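Local atomic coordinates of UPF0678 fatty acid-binding protein-like protein ERS007657_00996 (PDB entry 6R3W), a protein that binds heme b in a cleft of its beta-barrel and probably detoxifies peroxynitrite by isomerising it to nitrate. Residues 72-75 and 76-80. Residues are numbered along the deposited sequence; the frame is centred on the assembly and turned at random.
Sequences RVCR and PGCVE
C74 and C78 are joined by a disulfide, SG to SG 2.0 Å, that spans the tip of the beta hairpin formed by strands 63-73 and 78-85, neighbours in the ten-stranded antiparallel barrel. Its S-S torsion of -87° lies close to the relaxed right angle, but chi1 of C74 is well off a staggered angle, so the relaxation does not extend to that side chain. On the C78 side, SG stands anti to the backbone N (chi1 180°), which turns it across to C74, just past the end of strand 63-73. Main-chain bonds hold the rest of the hairpin. R72 and E80 form an antiparallel hydrogen-bonded pair, R72 N to E80 O 2.8 Å and E80 N to R72 O 3.0 Å, followed by the non-hydrogen-bonded pair V73 and V79. Nearer the tip, C74 N donates to C78 O over 2.9 Å, reaching it from above the carbonyl plane. A type II turn from R75 to C78 reverses the chain, closed by C78 N to R75 O at 3.0 Å, with P76 and G77 at its corners; the positive phi of G77 suits a residue without a side chain. At the turn itself, G77 N donates to Y97 OH of strand 89-100. The side chains of R72 and E80 share one face of the sheet, and E80 CG also packs 3.8 Å from C74 SG. There R72 presents its guanidinium edge to E80, and OE1 takes both NE at 2.7 Å and NH2 at 3.0 Å, with guanidinium and carboxylate only 11° from coplanar. The R72 chain bends at chi3 to bring that edge round. V73 and V79 occupy the other face, where both touch Y97. Covalent bond, salt bridge and backbone bonds thus tie the two arms of the same hairpin, which implies a tightly restrained end, away from the heme.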
ATOM      1  N   ARG A  72     -10.759  -0.466  -3.532  1.00  8.56           N
ATOM      2  CA  ARG A  72     -12.015  -0.760  -4.248  1.00  8.47           C
ATOM      3  C   ARG A  72     -11.786  -1.957  -5.164  1.00  7.80           C
ATOM      4  O   ARG A  72     -10.737  -2.029  -5.827  1.00  8.33           O
ATOM      5  CB  ARG A  72     -12.433   0.444  -5.098  1.00  8.98           C
ATOM      6  CG  ARG A  72     -12.855   1.655  -4.292  1.00  9.91           C
ATOM      7  CD  ARG A  72     -12.739   2.983  -5.032  1.00 10.01           C
ATOM      8  NE  ARG A  72     -13.256   2.949  -6.391  1.00 10.95           N
ATOM      9  CZ  ARG A  72     -14.516   3.166  -6.757  1.00  9.82           C
ATOM     10  NH1 ARG A  72     -15.478   3.347  -5.852  1.00 11.29           N
ATOM     11  NH2 ARG A  72     -14.814   3.142  -8.036  1.00 12.10           N
ATOM     12  N   VAL A  73     -12.787  -2.802  -5.296  1.00  8.34           N
ATOM     13  CA  VAL A  73     -12.796  -3.818  -6.365  1.00  8.72           C
ATOM     14  C   VAL A  73     -13.654  -3.287  -7.517  1.00  9.51           C
ATOM     15  O   VAL A  73     -14.845  -3.030  -7.315  1.00 10.60           O
ATOM     16  CB  VAL A  73     -13.255  -5.184  -5.831  1.00  9.03           C
ATOM     17  CG1 VAL A  73     -13.512  -6.161  -6.962  1.00  9.65           C
ATOM     18  CG2 VAL A  73     -12.236  -5.748  -4.864  1.00 10.64           C
ATOM     19  N   CYS A  74     -13.017  -3.079  -8.673  1.00  9.59           N
ATOM     20  CA  CYS A  74     -13.636  -2.507  -9.897  1.00 10.45           C
ATOM     21  C   CYS A  74     -14.097  -3.678 -10.781  1.00 10.50           C
ATOM     22  O   CYS A  74     -13.606  -3.827 -11.924  1.00 11.26           O
ATOM     23  CB  CYS A  74     -12.695  -1.496 -10.605  1.00 10.65           C
ATOM     24  SG  CYS A  74     -10.908  -1.851 -10.443  1.00  9.46           S
ATOM     25  N   ARG A  75     -15.010  -4.486 -10.234  1.00 10.62           N
ATOM     26  CA  ARG A  75     -15.386  -5.855 -10.678  1.00 10.50           C
ATOM     27  C   ARG A  75     -14.297  -6.817 -10.254  1.00  9.71           C
ATOM     28  O   ARG A  75     -13.104  -6.480 -10.282  1.00 10.28           O
ATOM     29  CB  ARG A  75     -15.643  -5.955 -12.182  1.00 13.26           C
ATOM     30  CG  ARG A  75     -16.729  -5.013 -12.673  1.00 13.00           C
ATOM     31  CD  ARG A  75     -16.975  -5.077 -14.166  1.00 16.86           C
ATOM     32  NE  ARG A  75     -17.963  -4.071 -14.565  1.00 20.27           N
ATOM     33  CZ  ARG A  75     -18.740  -4.155 -15.639  1.00 22.68           C
ATOM     34  NH1 ARG A  75     -18.620  -5.176 -16.465  1.00 21.50           N
ATOM     35  NH2 ARG A  75     -19.589  -3.179 -15.915  1.00 29.44           N
ATOM     36  N   PRO A  76     -14.669  -8.041  -9.825  1.00  9.60           N
ATOM     37  CA  PRO A  76     -13.679  -9.018  -9.399  1.00 10.01           C
ATOM     38  C   PRO A  76     -12.481  -9.099 -10.352  1.00  9.42           C
ATOM     39  O   PRO A  76     -12.657  -9.213 -11.577  1.00 10.61           O
ATOM     40  CB  PRO A  76     -14.500 -10.306  -9.367  1.00 10.37           C
ATOM     41  CG  PRO A  76     -15.857  -9.818  -8.893  1.00 10.23           C
ATOM     42  CD  PRO A  76     -16.045  -8.496  -9.600  1.00 10.32           C
ATOM     43  N   GLY A  77     -11.289  -9.026  -9.774  1.00  9.44           N
ATOM     44  CA  GLY A  77     -10.011  -9.122 -10.514  1.00  9.90           C
ATOM     45  C   GLY A  77      -9.336  -7.766 -10.698  1.00  9.38           C
ATOM     46  O   GLY A  77      -8.139  -7.743 -11.046  1.00  9.92           O
ATOM     47  N   CYS A  78     -10.078  -6.691 -10.509  1.00  8.68           N
ATOM     48  CA  CYS A  78      -9.656  -5.288 -10.734  1.00  8.17           C
ATOM     49  C   CYS A  78      -9.620  -4.566  -9.391  1.00  7.89           C
ATOM     50  O   CYS A  78     -10.577  -4.728  -8.601  1.00  9.16           O
ATOM     51  CB  CYS A  78     -10.651  -4.630 -11.684  1.00  9.10           C
ATOM     52  SG  CYS A  78     -10.330  -2.896 -12.098  1.00 10.06           S
ATOM     53  N   VAL A  79      -8.602  -3.744  -9.163  1.00  7.64           N
ATOM     54  CA  VAL A  79      -8.514  -2.925  -7.936  1.00  7.58           C
ATOM     55  C   VAL A  79      -8.198  -1.475  -8.294  1.00  7.50           C
ATOM     56  O   VAL A  79      -7.386  -1.204  -9.186  1.00  8.41           O
ATOM     57  CB  VAL A  79      -7.501  -3.483  -6.915  1.00  9.36           C
ATOM     58  CG1 VAL A  79      -8.128  -4.562  -6.053  1.00 10.96           C
ATOM     59  CG2 VAL A  79      -6.234  -4.008  -7.562  1.00 11.35           C
ATOM     60  N   GLU A  80      -8.753  -0.585  -7.488  1.00  7.94           N
ATOM     61  CA  GLU A  80      -8.388   0.844  -7.399  1.00  7.43           C
ATOM     62  C   GLU A  80      -8.018   1.116  -5.938  1.00  7.45           C
ATOM     63  O   GLU A  80      -8.896   0.998  -5.069  1.00  9.33           O
ATOM     64  CB  GLU A  80      -9.532   1.759  -7.871  1.00  9.11           C
ATOM     65  CG  GLU A  80      -9.897   1.602  -9.337  1.00  7.97           C
ATOM     66  CD  GLU A  80     -11.274   2.096  -9.696  1.00  9.67           C
ATOM     67  OE1 GLU A  80     -12.027   2.452  -8.785  1.00 12.32           O
ATOM     68  OE2 GLU A  80     -11.578   2.169 -10.922  1.00 10.02           O
TER